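Local coordinates for glycine betaine, L-proline ABC transporter, glycine/betaine/L-proline-binding protein (ProX) (Borrelia burgdorferi, PDB 3TMG) that binds glycine betaine between its two lobes and probably delivers it, and perhaps related compounds such as carnitine or proline, to an ABC importer, at residues E160-M163 with L164-D168; L196-D200 with L201-G205; D220-D223 with A224-V227; E252-N255 with A256-V260. All blocks are in the same frame, centred on the assembly; numbering follows the deposited sequence. Where two conformers were deposited one is given.

Interaction 1 of 4, residues E160-M163 with L164-D168; sequences ESVM and LASLD
L164 lies alongside E160 one helical turn on, both side chains pointing the same way. Its amide gives a nearly straight hydrogen bond to E160 O at 2.9 Å, and its CD1 rests 3.7 Å from E160 CG, beside the aliphatic part of the glutamate. E160 itself runs extended, with CG anti to the backbone N (chi1 -173°), which carries its carboxylate past the leucine to H185, bonded to OE2, and to the backbone N of G26, bonded to OE1. The other methyl of L164, CD2, meets the next residue back: M163 is bent at its second and third torsions, so that SD comes within 4.0 Å of L164 CD2. A165 adds little beyond its backbone bond to S161 O. S166 does more. Its OG is swung beside its own backbone N (chi1 -47°) and turns back to donate to V162 O at 2.8 Å, while S166 N bonds the same oxygen, also at 2.8 Å. The hydroxyl comes from above the carbonyl plane, and this second bond takes care of the serine's polar end within the helix. L167 closes the turn with a straight bond to M163 O, and its side chain, like that of M163, packs on L181 of strand 179-183. These are the first two and a half turns of an amphipathic alpha-helix on the substrate-binding-protein fold. One face seals against the strand, and the N-terminal end reaches toward the betaine pocket, with the E160 side chain about 6 Å from the ligand and touching the pocket residues W25 and W182.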
loop_
_atom_site.group_PDB
_atom_site.type_symbol
_atom_site.label_atom_id
_atom_site.label_comp_id
_atom_site.label_asym_id
_atom_site.label_seq_id
_atom_site.Cartn_x
_atom_site.Cartn_y
_atom_site.Cartn_z
ATOM N N GLU A 160 4.204 -9.810 0.709
ATOM C CA GLU A 160 5.162 -8.844 0.203
ATOM C C GLU A 160 6.612 -9.309 0.529
ATOM O O GLU A 160 7.460 -9.228 -0.330
ATOM C CB GLU A 160 4.926 -7.431 0.750
ATOM C CG GLU A 160 5.832 -6.384 0.064
ATOM C CD GLU A 160 5.857 -4.998 0.727
ATOM O OE1 GLU A 160 5.171 -4.814 1.736
ATOM O OE2 GLU A 160 6.585 -4.079 0.260
ATOM N N SER A 161 6.853 -9.788 1.759
ATOM C CA SER A 161 8.200 -10.201 2.177
ATOM C C SER A 161 8.738 -11.402 1.373
ATOM O O SER A 161 9.896 -11.391 0.915
ATOM C CB SER A 161 8.226 -10.501 3.679
ATOM O OG SER A 161 8.170 -9.278 4.385
ATOM N N VAL A 162 7.901 -12.417 1.185
ATOM C CA VAL A 162 8.292 -13.611 0.435
ATOM C C VAL A 162 8.498 -13.240 -1.036
ATOM O O VAL A 162 9.501 -13.659 -1.646
ATOM C CB VAL A 162 7.240 -14.746 0.545
ATOM C CG1 VAL A 162 7.511 -15.816 -0.472
ATOM C CG2 VAL A 162 7.229 -15.310 1.952
ATOM N N MET A 163 7.558 -12.455 -1.606
ATOM C CA MET A 163 7.684 -11.995 -3.012
ATOM C C MET A 163 9.025 -11.256 -3.214
ATOM O O MET A 163 9.781 -11.568 -4.128
ATOM C CB MET A 163 6.478 -11.112 -3.435
ATOM C CG MET A 163 6.581 -10.505 -4.841
ATOM S SD MET A 163 7.579 -8.995 -4.972
ATOM C CE MET A 163 6.401 -7.860 -4.221
ATOM N N LEU A 164 9.330 -10.312 -2.337
ATOM C CA LEU A 164 10.606 -9.563 -2.440
ATOM C C LEU A 164 11.875 -10.393 -2.212
ATOM O O LEU A 164 12.870 -10.190 -2.895
ATOM C CB LEU A 164 10.614 -8.360 -1.522
ATOM C CG LEU A 164 9.568 -7.277 -1.842
ATOM C CD1 LEU A 164 9.470 -6.391 -0.614
ATOM C CD2 LEU A 164 10.041 -6.520 -3.085
ATOM N N ALA A 165 11.836 -11.314 -1.252
ATOM C CA ALA A 165 12.933 -12.275 -1.086
ATOM C C ALA A 165 13.113 -13.149 -2.340
ATOM O O ALA A 165 14.244 -13.380 -2.767
ATOM C CB ALA A 165 12.737 -13.122 0.186
ATOM N N SER A 166 12.023 -13.608 -2.959
ATOM C CA SER A 166 12.147 -14.359 -4.213
ATOM C C SER A 166 12.725 -13.523 -5.371
ATOM O O SER A 166 13.538 -14.004 -6.150
ATOM C CB SER A 166 10.808 -14.943 -4.652
ATOM O OG SER A 166 10.150 -15.572 -3.577
ATOM N N LEU A 167 12.242 -12.283 -5.522
ATOM C CA LEU A 167 12.838 -11.334 -6.491
ATOM C C LEU A 167 14.357 -11.139 -6.264
ATOM O O LEU A 167 15.148 -11.195 -7.214
ATOM C CB LEU A 167 12.094 -9.957 -6.431
ATOM C CG LEU A 167 12.615 -8.810 -7.331
ATOM C CD1 LEU A 167 12.482 -9.168 -8.795
ATOM C CD2 LEU A 167 11.813 -7.529 -7.061
ATOM N N ASP A 168 14.733 -10.887 -5.007
ATOM C CA ASP A 168 16.150 -10.706 -4.628
ATOM C C ASP A 168 16.954 -11.952 -5.044
ATOM O O ASP A 168 17.996 -11.841 -5.679
ATOM C CB ASP A 168 16.276 -10.458 -3.118
ATOM C CG ASP A 168 17.686 -9.986 -2.701
ATOM O OD1 ASP A 168 18.416 -9.374 -3.501
ATOM O OD2 ASP A 168 18.070 -10.221 -1.541
#

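Interaction 2 of 4, residues L196-D200 with L201-G205; sequences LDDPD and LIMGG
D198 reaches across the loop with its carboxylate and takes two backbone amides at once. I202 N donates to OD1 at 3.1 Å with a rather bent angle of 137°, and M203 N donates to OD2 at 2.8 Å, more directly; both arrive on the syn side, slightly out of the carboxylate plane. CG of D198 stands anti to its backbone N (chi1 169°), which aims the group at these consecutive N-H bonds. A third bond, L201 N to D198 O at 2.9 Å, closes a type I turn from D198 to L201, and a second type I turn follows from L201 to G204. Water also bridges the loop: one molecule donates to D198 OD2 at a rather short 2.5 Å and to G204 O at 2.9 Å. In van der Waals contact, M203 CB lies 3.3 Å from D198 OD2 before its bent chain turns inward. Outside the loop, the OH of Y147 bonds D198 OD1, and the OH of Y146 bonds D200 OD2. The loop joins strand 193-195 to strand 207-214, with I202 and M203 packed against helix 135-146 and M203 also against F102 of strand 88-105.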
loop_
_atom_site.group_PDB
_atom_site.type_symbol
_atom_site.label_atom_id
_atom_site.label_comp_id
_atom_site.label_asym_id
_atom_site.label_seq_id
_atom_site.Cartn_x
_atom_site.Cartn_y
_atom_site.Cartn_z
ATOM N N LEU A 196 6.035 -4.352 -17.146
ATOM C CA LEU A 196 5.652 -4.728 -18.493
ATOM C C LEU A 196 4.487 -3.854 -18.936
ATOM O O LEU A 196 3.629 -3.467 -18.124
ATOM C CB LEU A 196 5.265 -6.219 -18.530
ATOM C CG LEU A 196 6.327 -7.260 -18.157
ATOM C CD1 LEU A 196 5.724 -8.663 -18.277
ATOM C CD2 LEU A 196 7.562 -7.175 -19.062
ATOM N N ASP A 197 4.433 -3.566 -20.231
ATOM C CA ASP A 197 3.314 -2.825 -20.808
ATOM C C ASP A 197 1.985 -3.578 -20.612
ATOM O O ASP A 197 1.943 -4.787 -20.682
ATOM C CB ASP A 197 3.561 -2.570 -22.322
ATOM C CG ASP A 197 4.693 -1.560 -22.576
ATOM O OD1 ASP A 197 5.115 -0.829 -21.633
ATOM O OD2 ASP A 197 5.165 -1.490 -23.726
ATOM N N ASP A 198 0.908 -2.835 -20.419
ATOM C CA ASP A 198 -0.406 -3.389 -20.096
ATOM C C ASP A 198 -1.376 -2.704 -21.072
ATOM O O ASP A 198 -2.011 -1.684 -20.729
ATOM C CB ASP A 198 -0.678 -3.074 -18.606
ATOM C CG ASP A 198 -2.123 -3.355 -18.149
ATOM O OD1 ASP A 198 -2.851 -4.192 -18.787
ATOM O OD2 ASP A 198 -2.484 -2.731 -17.099
ATOM N N PRO A 199 -1.461 -3.234 -22.315
ATOM C CA PRO A 199 -2.097 -2.525 -23.461
ATOM C C PRO A 199 -3.517 -2.095 -23.166
ATOM O O PRO A 199 -3.960 -1.033 -23.629
ATOM C CB PRO A 199 -2.146 -3.580 -24.573
ATOM C CG PRO A 199 -1.141 -4.626 -24.192
ATOM C CD PRO A 199 -0.755 -4.460 -22.746
ATOM N N ASP A 200 -4.240 -2.940 -22.448
ATOM C CA ASP A 200 -5.644 -2.677 -22.181
ATOM C C ASP A 200 -5.908 -2.115 -20.774
ATOM O O ASP A 200 -7.074 -1.924 -20.365
ATOM C CB ASP A 200 -6.462 -3.921 -22.492
ATOM C CG ASP A 200 -6.532 -4.194 -23.988
ATOM O OD1 ASP A 200 -6.104 -3.340 -24.774
ATOM O OD2 ASP A 200 -7.046 -5.248 -24.388
ATOM N N LEU A 201 -4.813 -1.811 -20.066
ATOM C CA LEU A 201 -4.845 -1.091 -18.778
ATOM C C LEU A 201 -5.651 -1.844 -17.711
ATOM O O LEU A 201 -6.329 -1.243 -16.920
ATOM C CB LEU A 201 -5.409 0.347 -18.941
ATOM C CG LEU A 201 -4.746 1.413 -18.057
ATOM C CD1 LEU A 201 -3.315 1.630 -18.538
ATOM C CD2 LEU A 201 -5.534 2.718 -18.128
ATOM N N ILE A 202 -5.591 -3.174 -17.711
ATOM C CA ILE A 202 -6.285 -3.932 -16.693
ATOM C C ILE A 202 -5.775 -3.577 -15.270
ATOM O O ILE A 202 -6.539 -3.554 -14.308
ATOM C CB ILE A 202 -6.153 -5.452 -16.996
ATOM C CG1 ILE A 202 -6.561 -5.748 -18.459
ATOM C CG2 ILE A 202 -6.938 -6.282 -15.977
ATOM C CD1 ILE A 202 -8.023 -5.423 -18.832
ATOM N N MET A 203 -4.482 -3.298 -15.151
ATOM C CA MET A 203 -3.904 -2.944 -13.864
ATOM C C MET A 203 -4.139 -1.477 -13.474
ATOM O O MET A 203 -3.760 -1.046 -12.353
ATOM C CB MET A 203 -2.397 -3.222 -13.845
ATOM C CG MET A 203 -1.973 -4.641 -14.261
ATOM S SD MET A 203 -2.607 -5.857 -13.108
ATOM C CE MET A 203 -1.696 -5.505 -11.603
ATOM N N GLY A 204 -4.742 -0.699 -14.371
ATOM C CA GLY A 204 -5.069 0.704 -14.046
ATOM C C GLY A 204 -3.986 1.662 -14.526
ATOM O O GLY A 204 -2.881 1.242 -14.870
ATOM N N GLY A 205 -4.306 2.954 -14.585
ATOM C CA GLY A 205 -3.269 3.972 -14.878
ATOM C C GLY A 205 -2.604 4.369 -13.573
ATOM O O GLY A 205 -2.464 3.547 -12.654
HETATM O O HOH W 1 -1.354 -0.631 -16.383
#

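Interaction 3 of 4, residues D220-D223 with A224-V227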
loop_
_atom_site.group_PDB
_atom_site.type_symbol
_atom_site.label_atom_id
_atom_site.label_comp_id
_atom_site.label_asym_id
_atom_site.label_seq_id
_atom_site.Cartn_x
_atom_site.Cartn_y
_atom_site.Cartn_z
ATOM N N ASP A 220 -18.341 12.812 15.715
ATOM C CA ASP A 220 -17.906 12.299 17.017
ATOM C C ASP A 220 -16.608 12.859 17.522
ATOM O O ASP A 220 -16.487 13.145 18.697
ATOM C CB ASP A 220 -17.790 10.771 16.986
ATOM C CG ASP A 220 -19.130 10.091 16.830
ATOM O OD1 ASP A 220 -20.150 10.781 16.962
ATOM O OD2 ASP A 220 -19.180 8.878 16.560
ATOM N N ASP A 221 -15.629 12.988 16.639
ATOM C CA ASP A 221 -14.306 13.408 17.029
ATOM C C ASP A 221 -13.728 14.215 15.880
ATOM O O ASP A 221 -13.051 13.688 14.994
ATOM C CB ASP A 221 -13.432 12.195 17.377
ATOM C CG ASP A 221 -12.068 12.582 17.907
ATOM O OD1 ASP A 221 -11.681 13.781 17.850
ATOM O OD2 ASP A 221 -11.364 11.660 18.379
ATOM N N PHE A 222 -14.028 15.503 15.889
ATOM C CA PHE A 222 -13.602 16.342 14.807
ATOM C C PHE A 222 -12.093 16.481 14.691
ATOM O O PHE A 222 -11.578 16.627 13.576
ATOM C CB PHE A 222 -14.263 17.741 14.868
ATOM C CG PHE A 222 -13.988 18.554 13.638
ATOM C CD1 PHE A 222 -14.359 18.073 12.392
ATOM C CD2 PHE A 222 -13.285 19.750 13.709
ATOM C CE1 PHE A 222 -14.068 18.791 11.225
ATOM C CE2 PHE A 222 -13.023 20.492 12.566
ATOM C CZ PHE A 222 -13.408 20.015 11.324
ATOM N N ASP A 223 -11.385 16.474 15.821
ATOM C CA ASP A 223 -9.922 16.515 15.794
ATOM C C ASP A 223 -9.320 15.307 15.062
ATOM O O ASP A 223 -8.354 15.474 14.267
ATOM C CB ASP A 223 -9.362 16.625 17.208
ATOM C CG ASP A 223 -9.635 17.992 17.840
ATOM O OD1 ASP A 223 -9.983 18.951 17.124
ATOM O OD2 ASP A 223 -9.495 18.085 19.054
ATOM N N ALA A 224 -9.872 14.109 15.312
ATOM C CA ALA A 224 -9.378 12.895 14.638
ATOM C C ALA A 224 -9.740 12.940 13.163
ATOM O O ALA A 224 -8.911 12.622 12.325
ATOM C CB ALA A 224 -9.895 11.596 15.266
ATOM N N TYR A 225 -10.974 13.346 12.857
ATOM C CA TYR A 225 -11.399 13.574 11.466
ATOM C C TYR A 225 -10.453 14.514 10.726
ATOM O O TYR A 225 -10.032 14.219 9.598
ATOM C CB TYR A 225 -12.824 14.127 11.445
ATOM C CG TYR A 225 -13.365 14.385 10.062
ATOM C CD1 TYR A 225 -13.118 15.596 9.412
ATOM C CD2 TYR A 225 -14.100 13.412 9.388
ATOM C CE1 TYR A 225 -13.603 15.838 8.120
ATOM C CE2 TYR A 225 -14.601 13.645 8.107
ATOM C CZ TYR A 225 -14.358 14.862 7.477
ATOM O OH TYR A 225 -14.829 15.116 6.186
ATOM N N TYR A 226 -10.107 15.627 11.367
ATOM C CA TYR A 226 -9.234 16.635 10.771
ATOM C C TYR A 226 -7.887 16.032 10.380
ATOM O O TYR A 226 -7.416 16.274 9.278
ATOM C CB TYR A 226 -9.060 17.808 11.757
ATOM C CG TYR A 226 -8.227 18.970 11.264
ATOM C CD1 TYR A 226 -6.841 18.837 11.095
ATOM C CD2 TYR A 226 -8.824 20.231 10.991
ATOM C CE1 TYR A 226 -6.074 19.897 10.653
ATOM C CE2 TYR A 226 -8.063 21.304 10.569
ATOM C CZ TYR A 226 -6.698 21.137 10.423
ATOM O OH TYR A 226 -5.954 22.204 9.968
ATOM N N VAL A 227 -7.281 15.213 11.255
ATOM C CA VAL A 227 -5.998 14.599 10.922
ATOM C C VAL A 227 -6.144 13.653 9.711
ATOM O O VAL A 227 -5.351 13.720 8.759
ATOM C CB VAL A 227 -5.390 13.854 12.121
ATOM C CG1 VAL A 227 -4.099 13.173 11.729
ATOM C CG2 VAL A 227 -5.171 14.830 13.277
#
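D221 caps the helix that starts right after it: its OD1 accepts from A224 N at 3.1 Å. The amide meets that oxygen from well above the carboxylate plane, 70° out of it. CG anti to the backbone N (chi1 -175°) brings the carboxylate back over A224, whose CB sits 3.4 Å from D221 OD2. The backbone O of the same aspartate takes Y225 N at 3.0 Å in a nearly straight bond, so one residue holds the first turn by both side chain and main chain.

On the outer side, F222 and Y225 form a slid aromatic pair. Their planes are only 19° apart, but the centroids are 6.0 Å from each other and the rings barely overlap; what touches is F222 CE1 against Y225 CD1 at 3.8 Å. The Y226 ring presents its edge to F222 CE2, more loosely, and Y226 also stacks with H230 one turn on.

Further out, Y44 of strand 44-50 contacts A224 and D223 and makes a weak bond to D221 OD1, while F39 of helix 26-41 covers A224 and V227. D223 OD2 is held by the OH of Y275, near the end of the chain. Chemically, an N-cap carboxylate at the positive end of the helix dipole should be electrostatically welcome, and D223 in the first turn probably gains likewise; the start of helix 222-230 is therefore marked by acidic groups.

Interaction 4 of 4, residues E252-N255 with A256-V260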
loop_
_atom_site.group_PDB
_atom_site.type_symbol
_atom_site.label_atom_id
_atom_site.label_comp_id
_atom_site.label_asym_id
_atom_site.label_seq_id
_atom_site.Cartn_x
_atom_site.Cartn_y
_atom_site.Cartn_z
ATOM N N GLU A 252 9.504 -0.303 13.017
ATOM C CA GLU A 252 8.602 0.645 12.307
ATOM C C GLU A 252 8.028 1.697 13.243
ATOM O O GLU A 252 7.866 2.844 12.877
ATOM C CB GLU A 252 7.446 -0.085 11.622
ATOM C CG GLU A 252 7.896 -1.120 10.598
ATOM C CD GLU A 252 8.012 -2.540 11.172
ATOM O OE1 GLU A 252 8.451 -2.759 12.313
ATOM O OE2 GLU A 252 7.642 -3.475 10.437
ATOM N N TYR A 253 7.728 1.319 14.471
ATOM C CA TYR A 253 7.183 2.356 15.381
ATOM C C TYR A 253 8.271 3.373 15.812
ATOM O O TYR A 253 8.058 4.583 15.787
ATOM C CB TYR A 253 6.561 1.698 16.608
ATOM C CG TYR A 253 6.147 2.733 17.630
ATOM C CD1 TYR A 253 4.955 3.458 17.463
ATOM C CD2 TYR A 253 6.958 3.007 18.745
ATOM C CE1 TYR A 253 4.578 4.436 18.375
ATOM C CE2 TYR A 253 6.569 3.955 19.685
ATOM C CZ TYR A 253 5.369 4.664 19.489
ATOM O OH TYR A 253 4.970 5.618 20.423
ATOM N N ARG A 254 9.417 2.875 16.262
ATOM C CA ARG A 254 10.541 3.740 16.597
ATOM C C ARG A 254 10.905 4.655 15.411
ATOM O O ARG A 254 11.171 5.848 15.604
ATOM C CB ARG A 254 11.768 2.911 17.018
ATOM C CG ARG A 254 12.956 3.744 17.472
ATOM C CD ARG A 254 14.272 2.968 17.292
ATOM N NE ARG A 254 14.603 2.764 15.858
ATOM C CZ ARG A 254 15.556 1.943 15.421
ATOM N NH1 ARG A 254 16.236 1.181 16.282
ATOM N NH2 ARG A 254 15.797 1.844 14.136
ATOM N N ASN A 255 10.947 4.096 14.196
ATOM C CA ASN A 255 11.281 4.897 13.010
ATOM C C ASN A 255 10.201 5.920 12.669
ATOM O O ASN A 255 10.526 7.030 12.200
ATOM C CB ASN A 255 11.570 4.010 11.793
ATOM C CG ASN A 255 12.846 3.221 11.978
ATOM O OD1 ASN A 255 13.650 3.536 12.868
ATOM N ND2 ASN A 255 13.006 2.158 11.198
ATOM N N ALA A 256 8.951 5.608 12.992
ATOM C CA ALA A 256 7.868 6.621 12.888
ATOM C C ALA A 256 8.046 7.752 13.915
ATOM O O ALA A 256 7.779 8.930 13.600
ATOM C CB ALA A 256 6.487 5.953 13.037
ATOM N N VAL A 257 8.424 7.410 15.148
ATOM C CA VAL A 257 8.709 8.433 16.137
ATOM C C VAL A 257 9.789 9.391 15.591
ATOM O O VAL A 257 9.609 10.615 15.620
ATOM C CB VAL A 257 9.116 7.818 17.494
ATOM C CG1 VAL A 257 9.635 8.906 18.445
ATOM C CG2 VAL A 257 7.930 7.085 18.099
ATOM N N GLU A 258 10.908 8.834 15.108
ATOM C CA GLU A 258 11.982 9.632 14.477
ATOM C C GLU A 258 11.471 10.469 13.283
ATOM O O GLU A 258 11.802 11.653 13.174
ATOM C CB GLU A 258 13.169 8.769 14.013
ATOM C CG GLU A 258 13.821 7.964 15.122
ATOM C CD GLU A 258 14.992 7.109 14.619
ATOM O OE1 GLU A 258 15.708 7.584 13.698
ATOM O OE2 GLU A 258 15.188 5.979 15.137
ATOM N N PHE A 259 10.673 9.860 12.413
ATOM C CA PHE A 259 10.101 10.587 11.247
ATOM C C PHE A 259 9.335 11.851 11.676
ATOM O O PHE A 259 9.520 12.941 11.109
ATOM C CB PHE A 259 9.171 9.669 10.443
ATOM C CG PHE A 259 8.508 10.358 9.305
ATOM C CD1 PHE A 259 7.337 11.065 9.496
ATOM C CD2 PHE A 259 9.038 10.270 8.030
ATOM C CE1 PHE A 259 6.728 11.750 8.425
ATOM C CE2 PHE A 259 8.409 10.904 6.947
ATOM C CZ PHE A 259 7.254 11.653 7.143
ATOM N N VAL A 260 8.504 11.703 12.692
ATOM C CA VAL A 260 7.678 12.815 13.194
ATOM C C VAL A 260 8.543 13.949 13.800
ATOM O O VAL A 260 8.266 15.132 13.566
ATOM C CB VAL A 260 6.591 12.292 14.171
ATOM C CG1 VAL A 260 5.927 13.441 14.952
ATOM C CG2 VAL A 260 5.534 11.501 13.396
#
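Regular alpha-helical i to i+4 bonds run from A256, V257, E258 and F259 N back to the oxygens of E252, Y253, R254 and N255, with lengths of 2.8 to 3.0 Å. Y253 and V257 meet one turn apart in a CH-pi contact: V257 CG2 lies over one face of the ring, 4.0 Å from its centroid and displaced toward the rim near CE2 and CZ. The tyrosine hydroxyl passes on to E40 of helix 26-41, against which its ring also packs. R254 and E258 run side by side, and E258 OE2 stands 3.3 Å from R254 NE. That oxygen lies well out of the guanidinium plane, so the salt bridge is one of charge alone, with no N-H aimed at it. The N-H groups go instead to N255 OD1, gripped side-on from NE at 3.2 Å and from NH2 at 3.0 Å, both nearly in the guanidinium plane; a bend at chi3 (68°) in the arginine folds it back to its neighbour. Helix 252-262 here is a surface helix of the periplasmic-binding-protein fold, packed on helices 26-41 and 235-247. N255 ND2 donates to N245 of the latter, which fixes the amide's flip and leaves OD1 for the arginine. R254 NH2 also has a salt bridge to E248, and F259 packs on L237 of helix 235-247.

How the interactions relate
The four contacts follow one another along the chain without overlap, and none touches another. Interactions 1 and 2 sit at one end of the molecule, their centres about 23 Å apart, on helix 160-172 and on the loop between strands 193-195 and 207-214. Interactions 3 and 4 lie at the other end, centres about 22 Å apart, on helices 222-230 and 252-262, both packed against helix 26-41. The centres of interactions 1 and 3 are about 38 Å apart, on opposite sides of the chain's centre. Bound betaine lies between these two groups, as expected of a two-lobed binding protein. Interactions 1 and 2 approach the pocket, whereas 3 and 4 are structural packing away from the annotated site.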